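Local coordinates for protein protelomerase (PDB 4F43) that generates and protects the closed hairpin ends of the linear chromosome of Agrobacterium tumefaciens, acting as a protelomerase that probably cuts and rejoins telomere DNA, at residues 251-254 and 255-259; 295-298 and 299-302; 219-222 and 223-227. The protein carries 1 engineered substitution. One frame throughout, in Å; residues are numbered along the deposited sequence.

Overall arrangement
All three contacts are local and lie within the sequence range of the telomere resolvase catalytic domain, in the order 219-227, 251-259, 295-302 along the chain. None touches another. Interactions 1 and 2 come nearest, their closest atoms about 13 Å apart, whereas interaction 3 lies about 17 Å from interaction 1 and 24 Å from interaction 2, nearest atoms in both cases. Interactions 2 and 3 fall on opposite sides of the chain's centre. Their relation to the bound hairpin DNA differs: interaction 2 comes within about 3 Å and packs on it, interaction 1 stops about 6 Å short, and interaction 3 remains about 11 Å away, at nearest atoms.

Interaction 1 (251-254 and 255-259); sequences DVWP and KEELP
W253 and P259 pack against each other across the base of a loop that doubles back on itself, and E257 closes the indole edge. The CA of P259 sits almost on the normal of the five-membered ring, 3.9 Å from its centroid, a CH-pi contact over the face. The pyrrolidine ring continues the packing, with P259 CG 3.7 Å from W253 CB. Because W253 CG is anti to the backbone N (chi1 -159°), the indole is carried across to the returning limb and laid along P259. At the ring edge W253 NE1 gives a hydrogen bond of 2.9 Å to E257 OE2, close to the ring plane, and the carboxylate lies only 18° from that plane. OE2 receives it through its anti lone pair and is also hydrogen-bonded to the hydroxyl of Y307, so two partners meet on this one oxygen. F121 meets the indole edge-to-face, and P259 leans on V245 of helix 230-248. P254, buried like W253 and P259, belongs to this packed side too: with E256 and E257 it touches I119 of strand 119-120, so the loop borders the small parallel sheet.

The solvent side is made by K255 and E256. From P254 to E257 the chain makes a type I turn, and its closing bond, E257 N to P254 O, is weak at 3.3 Å. E256 bends at chi2 (81°), which brings OE1 within 3.3 Å of P254 CB. K255 instead stretches away from the loop, touching P254 through its CB. Taken together, this is a loop between helices 230-248 and 263-276 of the telomere resolvase catalytic domain that folds back round a type I beta turn, with W253 packed on P259 and E257.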
loop_
_atom_site.group_PDB
_atom_site.type_symbol
_atom_site.label_atom_id
_atom_site.label_comp_id
_atom_site.label_asym_id
_atom_site.label_seq_id
_atom_site.Cartn_x
_atom_site.Cartn_y
_atom_site.Cartn_z
ATOM N N ASP A 251 1.504 -2.949 -24.247
ATOM C CA ASP A 251 2.123 -4.012 -25.033
ATOM C C ASP A 251 3.586 -4.269 -24.680
ATOM O O ASP A 251 4.289 -4.965 -25.411
ATOM C CB ASP A 251 1.990 -3.714 -26.530
ATOM C CG ASP A 251 0.573 -3.896 -27.037
ATOM O OD1 ASP A 251 -0.041 -4.939 -26.730
ATOM O OD2 ASP A 251 0.069 -2.991 -27.736
ATOM N N VAL A 252 4.043 -3.715 -23.561
ATOM C CA VAL A 252 5.425 -3.911 -23.134
ATOM C C VAL A 252 5.508 -4.675 -21.815
ATOM O O VAL A 252 6.587 -5.093 -21.394
ATOM C CB VAL A 252 6.178 -2.575 -22.998
ATOM C CG1 VAL A 252 6.171 -1.828 -24.322
ATOM C CG2 VAL A 252 5.563 -1.727 -21.897
ATOM N N TRP A 253 4.361 -4.854 -21.169
ATOM C CA TRP A 253 4.295 -5.579 -19.908
ATOM C C TRP A 253 4.190 -7.075 -20.189
ATOM O O TRP A 253 3.552 -7.474 -21.164
ATOM C CB TRP A 253 3.088 -5.103 -19.094
ATOM C CG TRP A 253 3.185 -5.392 -17.625
ATOM C CD1 TRP A 253 2.773 -6.524 -16.981
ATOM C CD2 TRP A 253 3.723 -4.530 -16.615
ATOM N NE1 TRP A 253 3.026 -6.421 -15.635
ATOM C CE2 TRP A 253 3.608 -5.206 -15.384
ATOM C CE3 TRP A 253 4.291 -3.253 -16.632
ATOM C CZ2 TRP A 253 4.039 -4.649 -14.183
ATOM C CZ3 TRP A 253 4.719 -2.701 -15.438
ATOM C CH2 TRP A 253 4.590 -3.399 -14.231
ATOM N N PRO A 254 4.833 -7.902 -19.344
ATOM C CA PRO A 254 4.788 -9.365 -19.439
ATOM C C PRO A 254 3.379 -9.907 -19.671
ATOM O O PRO A 254 2.429 -9.469 -19.022
ATOM C CB PRO A 254 5.303 -9.805 -18.070
ATOM C CG PRO A 254 6.293 -8.752 -17.715
ATOM C CD PRO A 254 5.762 -7.458 -18.288
ATOM N N LYS A 255 3.262 -10.855 -20.595
ATOM C CA LYS A 255 1.972 -11.405 -21.001
ATOM C C LYS A 255 1.289 -12.209 -19.898
ATOM O O LYS A 255 0.096 -12.499 -19.983
ATOM C CB LYS A 255 2.145 -12.280 -22.244
ATOM C CG LYS A 255 3.159 -13.398 -22.061
ATOM C CD LYS A 255 3.406 -14.151 -23.358
ATOM C CE LYS A 255 4.473 -15.224 -23.182
ATOM N NZ LYS A 255 4.764 -15.935 -24.459
ATOM N N GLU A 256 2.045 -12.560 -18.864
ATOM C CA GLU A 256 1.532 -13.403 -17.790
ATOM C C GLU A 256 0.579 -12.654 -16.861
ATOM O O GLU A 256 -0.099 -13.266 -16.036
ATOM C CB GLU A 256 2.686 -14.004 -16.980
ATOM C CG GLU A 256 3.592 -14.950 -17.761
ATOM C CD GLU A 256 4.621 -14.223 -18.609
ATOM O OE1 GLU A 256 4.635 -12.973 -18.590
ATOM O OE2 GLU A 256 5.416 -14.902 -19.292
ATOM N N GLU A 257 0.526 -11.332 -16.997
ATOM C CA GLU A 257 -0.304 -10.518 -16.116
ATOM C C GLU A 257 -0.675 -9.179 -16.743
ATOM O O GLU A 257 -0.363 -8.913 -17.903
ATOM C CB GLU A 257 0.417 -10.282 -14.788
ATOM C CG GLU A 257 1.703 -9.487 -14.928
ATOM C CD GLU A 257 2.430 -9.312 -13.611
ATOM O OE1 GLU A 257 2.204 -10.126 -12.691
ATOM O OE2 GLU A 257 3.226 -8.357 -13.494
ATOM N N LEU A 258 -1.349 -8.344 -15.957
ATOM C CA LEU A 258 -1.746 -7.009 -16.389
ATOM C C LEU A 258 -0.972 -5.946 -15.617
ATOM O O LEU A 258 -0.601 -6.161 -14.463
ATOM C CB LEU A 258 -3.253 -6.811 -16.196
ATOM C CG LEU A 258 -4.151 -7.124 -17.394
ATOM C CD1 LEU A 258 -5.529 -7.561 -16.927
ATOM C CD2 LEU A 258 -4.258 -5.911 -18.305
ATOM N N PRO A 259 -0.716 -4.797 -16.262
ATOM C CA PRO A 259 -0.003 -3.681 -15.632
ATOM C C PRO A 259 -0.726 -3.130 -14.404
ATOM O O PRO A 259 -1.864 -2.674 -14.508
ATOM C CB PRO A 259 0.027 -2.622 -16.739
ATOM C CG PRO A 259 -0.058 -3.398 -18.001
ATOM C CD PRO A 259 -0.967 -4.549 -17.692
#

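Interaction 2 (295-298 and 299-302); sequences NNDL and ETSL
D297 lays its carboxylate over the backbone N of E299 and the hydroxyl of T300, forming an Asx turn just ahead of a short 3-10 segment. The bond that defines the turn, from E299 N to D297 OD2, is 3.2 Å long with an N-H...O angle of 150°. The donor stands well above the carboxylate plane, 46° out of it, so the N-H comes in over the group. The other oxygen serves the next residue: T300 OG1 donates to D297 OD1, although the modelled separation of 2.4 Å is too short to be trusted in detail. The two side chains cross at about a right angle. With chi1 near 176° the D297 carboxylate points away from its own backbone N and forward along the chain, and T300 turns OG1 rather than its methyl to meet it. The secure contact is thus the one at OD2; the one at OD1 is doubtful in length.

This turn belongs to the loop between helix 283-291 and strand 307-308, and it is itself part of the surface that faces the bound hairpin DNA. D297 packs on an adenine base and T300 on a sugar; E299, modelled in two conformers, probably also meets an adenine base. S301 and L302 are held by protein instead. Helix 283-291 lies beside S301, where N284 ND2 hydrogen-bonds to S301 OG, and L302 O accepts from H115 NE2 of helix 97-115.

A water links the limbs, giving a hydrogen bond to D297 O (3.1 Å from the water) and accepting a weak one from S301 N. One further bond reaches back from the start of the 3-10 segment: S301 OG donates to L298 O at 2.8 Å, approaching from above the carbonyl plane rather than along a lone pair.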
loop_
_atom_site.group_PDB
_atom_site.type_symbol
_atom_site.label_atom_id
_atom_site.label_comp_id
_atom_site.label_asym_id
_atom_site.label_seq_id
_atom_site.Cartn_x
_atom_site.Cartn_y
_atom_site.Cartn_z
ATOM N N ASN A 295 12.302 -3.640 11.811
ATOM C CA ASN A 295 13.640 -4.061 12.212
ATOM C C ASN A 295 13.790 -5.577 12.230
ATOM O O ASN A 295 12.940 -6.288 12.769
ATOM C CB ASN A 295 14.008 -3.479 13.580
ATOM C CG ASN A 295 14.931 -2.280 13.476
ATOM O OD1 ASN A 295 15.766 -2.203 12.575
ATOM N ND2 ASN A 295 14.785 -1.338 14.400
ATOM N N ASN A 296 14.869 -6.059 11.617
ATOM C CA ASN A 296 15.179 -7.485 11.557
ATOM C C ASN A 296 14.112 -8.323 10.853
ATOM O O ASN A 296 13.983 -9.520 11.106
ATOM C CB ASN A 296 15.452 -8.040 12.958
ATOM C CG ASN A 296 16.400 -7.166 13.756
ATOM O OD1 ASN A 296 16.146 -6.857 14.920
ATOM N ND2 ASN A 296 17.498 -6.756 13.129
ATOM N N ASP A 297 13.352 -7.687 9.966
ATOM C CA ASP A 297 12.325 -8.380 9.199
ATOM C C ASP A 297 12.806 -8.661 7.779
ATOM O O ASP A 297 13.057 -7.739 7.004
ATOM C CB ASP A 297 11.037 -7.555 9.168
ATOM C CG ASP A 297 9.959 -8.182 8.307
ATOM O OD1 ASP A 297 9.109 -7.428 7.788
ATOM O OD2 ASP A 297 9.956 -9.421 8.149
ATOM N N LEU A 298 12.927 -9.941 7.443
ATOM C CA LEU A 298 13.426 -10.344 6.133
ATOM C C LEU A 298 12.409 -11.184 5.367
ATOM O O LEU A 298 12.672 -11.607 4.241
ATOM C CB LEU A 298 14.725 -11.141 6.286
ATOM C CG LEU A 298 15.866 -10.495 7.072
ATOM C CD1 LEU A 298 17.007 -11.484 7.259
ATOM C CD2 LEU A 298 16.355 -9.237 6.373
ATOM N N GLU A 299 11.249 -11.424 5.971
ATOM C CA GLU A 299 10.216 -12.281 5.397
ATOM C C GLU A 299 9.203 -11.488 4.568
ATOM O O GLU A 299 8.498 -12.040 3.727
ATOM C CB GLU A 299 9.498 -13.035 6.522
ATOM C CG GLU A 299 8.554 -14.131 6.067
ATOM C CD GLU A 299 7.838 -14.789 7.229
ATOM O OE1 GLU A 299 7.279 -15.889 7.036
ATOM O OE2 GLU A 299 7.836 -14.207 8.334
ATOM N N THR A 300 9.117 -10.189 4.836
ATOM C CA THR A 300 8.196 -9.331 4.097
ATOM C C THR A 300 8.702 -9.131 2.668
ATOM O O THR A 300 7.920 -8.949 1.732
ATOM C CB THR A 300 8.007 -7.971 4.797
ATOM O OG1 THR A 300 7.530 -8.184 6.132
ATOM C CG2 THR A 300 7.003 -7.107 4.047
ATOM N N SER A 301 10.020 -9.190 2.507
ATOM C CA SER A 301 10.654 -9.032 1.202
ATOM C C SER A 301 10.317 -10.182 0.253
ATOM O O SER A 301 10.421 -10.040 -0.968
ATOM C CB SER A 301 12.172 -8.920 1.358
ATOM O OG SER A 301 12.717 -10.103 1.914
ATOM N N LEU A 302 9.914 -11.316 0.822
ATOM C CA LEU A 302 9.550 -12.490 0.035
ATOM C C LEU A 302 8.388 -12.197 -0.908
ATOM O O LEU A 302 8.235 -12.850 -1.941
ATOM C CB LEU A 302 9.191 -13.661 0.952
ATOM C CG LEU A 302 10.281 -14.160 1.902
ATOM C CD1 LEU A 302 9.748 -15.281 2.778
ATOM C CD2 LEU A 302 11.502 -14.619 1.121
HETATM O O HOH W 1 11.461 -7.657 4.305
#

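Interaction 3 (219-222 and 223-227)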
loop_
_atom_site.group_PDB
_atom_site.type_symbol
_atom_site.label_atom_id
_atom_site.label_comp_id
_atom_site.label_asym_id
_atom_site.label_seq_id
_atom_site.Cartn_x
_atom_site.Cartn_y
_atom_site.Cartn_z
ATOM N N SER A 219 1.714 21.741 -7.871
ATOM C CA SER A 219 0.556 21.739 -8.756
ATOM C C SER A 219 -0.733 21.809 -7.942
ATOM O O SER A 219 -0.717 21.629 -6.725
ATOM C CB SER A 219 0.559 20.495 -9.648
ATOM O OG SER A 219 0.560 19.309 -8.872
ATOM N N GLY A 220 -1.846 22.073 -8.619
ATOM C CA GLY A 220 -3.136 22.173 -7.961
ATOM C C GLY A 220 -3.611 20.841 -7.415
ATOM O O GLY A 220 -3.938 20.720 -6.231
ATOM N N GLN A 221 -3.648 19.836 -8.286
ATOM C CA GLN A 221 -4.029 18.487 -7.890
ATOM C C GLN A 221 -3.044 17.941 -6.859
ATOM O O GLN A 221 -3.398 17.104 -6.030
ATOM C CB GLN A 221 -4.083 17.567 -9.113
ATOM C CG GLN A 221 -4.552 16.154 -8.810
ATOM C CD GLN A 221 -5.952 16.118 -8.233
ATOM O OE1 GLN A 221 -6.871 16.739 -8.765
ATOM N NE2 GLN A 221 -6.121 15.392 -7.134
ATOM N N GLY A 222 -1.808 18.427 -6.919
ATOM C CA GLY A 222 -0.791 18.059 -5.951
ATOM C C GLY A 222 -1.123 18.574 -4.564
ATOM O O GLY A 222 -0.951 17.867 -3.572
ATOM N N LYS A 223 -1.602 19.813 -4.495
ATOM C CA LYS A 223 -2.034 20.394 -3.229
ATOM C C LYS A 223 -3.309 19.717 -2.749
ATOM O O LYS A 223 -3.542 19.587 -1.547
ATOM C CB LYS A 223 -2.265 21.900 -3.372
ATOM C CG LYS A 223 -0.996 22.708 -3.591
ATOM C CD LYS A 223 -0.020 22.524 -2.439
ATOM C CE LYS A 223 -0.616 22.987 -1.117
ATOM N NZ LYS A 223 0.287 22.690 0.031
ATOM N N LEU A 224 -4.132 19.290 -3.701
ATOM C CA LEU A 224 -5.361 18.573 -3.388
ATOM C C LEU A 224 -5.053 17.177 -2.847
ATOM O O LEU A 224 -5.850 16.593 -2.112
ATOM C CB LEU A 224 -6.251 18.486 -4.632
ATOM C CG LEU A 224 -7.603 17.777 -4.503
ATOM C CD1 LEU A 224 -8.425 18.377 -3.374
ATOM C CD2 LEU A 224 -8.366 17.843 -5.817
ATOM N N TRP A 225 -3.884 16.654 -3.207
ATOM C CA TRP A 225 -3.474 15.310 -2.804
ATOM C C TRP A 225 -2.720 15.283 -1.476
ATOM O O TRP A 225 -2.746 14.281 -0.763
ATOM C CB TRP A 225 -2.603 14.678 -3.890
ATOM C CG TRP A 225 -3.369 13.954 -4.947
ATOM C CD1 TRP A 225 -4.588 13.354 -4.816
ATOM C CD2 TRP A 225 -2.968 13.755 -6.307
ATOM N NE1 TRP A 225 -4.969 12.790 -6.011
ATOM C CE2 TRP A 225 -3.991 13.023 -6.943
ATOM C CE3 TRP A 225 -1.841 14.124 -7.049
ATOM C CZ2 TRP A 225 -3.920 12.653 -8.285
ATOM C CZ3 TRP A 225 -1.773 13.758 -8.381
ATOM C CH2 TRP A 225 -2.806 13.028 -8.985
ATOM N N HIS A 226 -2.046 16.381 -1.152
ATOM C CA HIS A 226 -1.191 16.431 0.031
ATOM C C HIS A 226 -1.979 16.342 1.338
ATOM O O HIS A 226 -2.905 17.117 1.570
ATOM C CB HIS A 226 -0.344 17.705 0.025
ATOM C CG HIS A 226 0.777 17.689 1.017
ATOM N ND1 HIS A 226 1.889 16.889 0.870
ATOM C CD2 HIS A 226 0.958 18.374 2.172
ATOM C CE1 HIS A 226 2.708 17.083 1.889
ATOM N NE2 HIS A 226 2.165 17.979 2.693
ATOM N N GLY A 227 -1.597 15.391 2.185
ATOM C CA GLY A 227 -2.211 15.234 3.492
ATOM C C GLY A 227 -3.519 14.467 3.452
ATOM O O GLY A 227 -4.216 14.353 4.460
#
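Q221 lies across the indole of W225, one turn on in helix 220-225, a short helix opened by S219 as N-cap. Q221 CG sits 3.4 Å from the centroid of the six-membered ring and only 6° off its normal, a CH-pi contact over the face. The chain then bends at chi2 (61°), bringing NE2 over the same face, toward the ring's rim and 3.1 Å from W225 NE1. Both are donors, so no bond joins them; the indole N-H goes instead to T237 OG1. Amide and ring planes are 64° apart, and Q221 OE1 rests on L224 CD2.

G222 contributes through its backbone alone. Its N gives S219 OG a weak capping bond, while that hydroxyl is also hydrogen-bonded to L216 O. At the far end G222 O receives weak bonds from H226 N and W225 N as the helix runs out.

K223 contributes mainly its backbone N and the first carbons of a side chain that bends at chi2 and chi3 and leads away. Within the catalytic domain, the indole packs helix 220-225 against P140 of helix 140-151, which also touches S219, and meets F159 of helix 155-161 edge-to-face. In the first turn K223 N donates to S219 O at 3.0 Å, and K223 CG comes within 3.3 Å of the same S219 O.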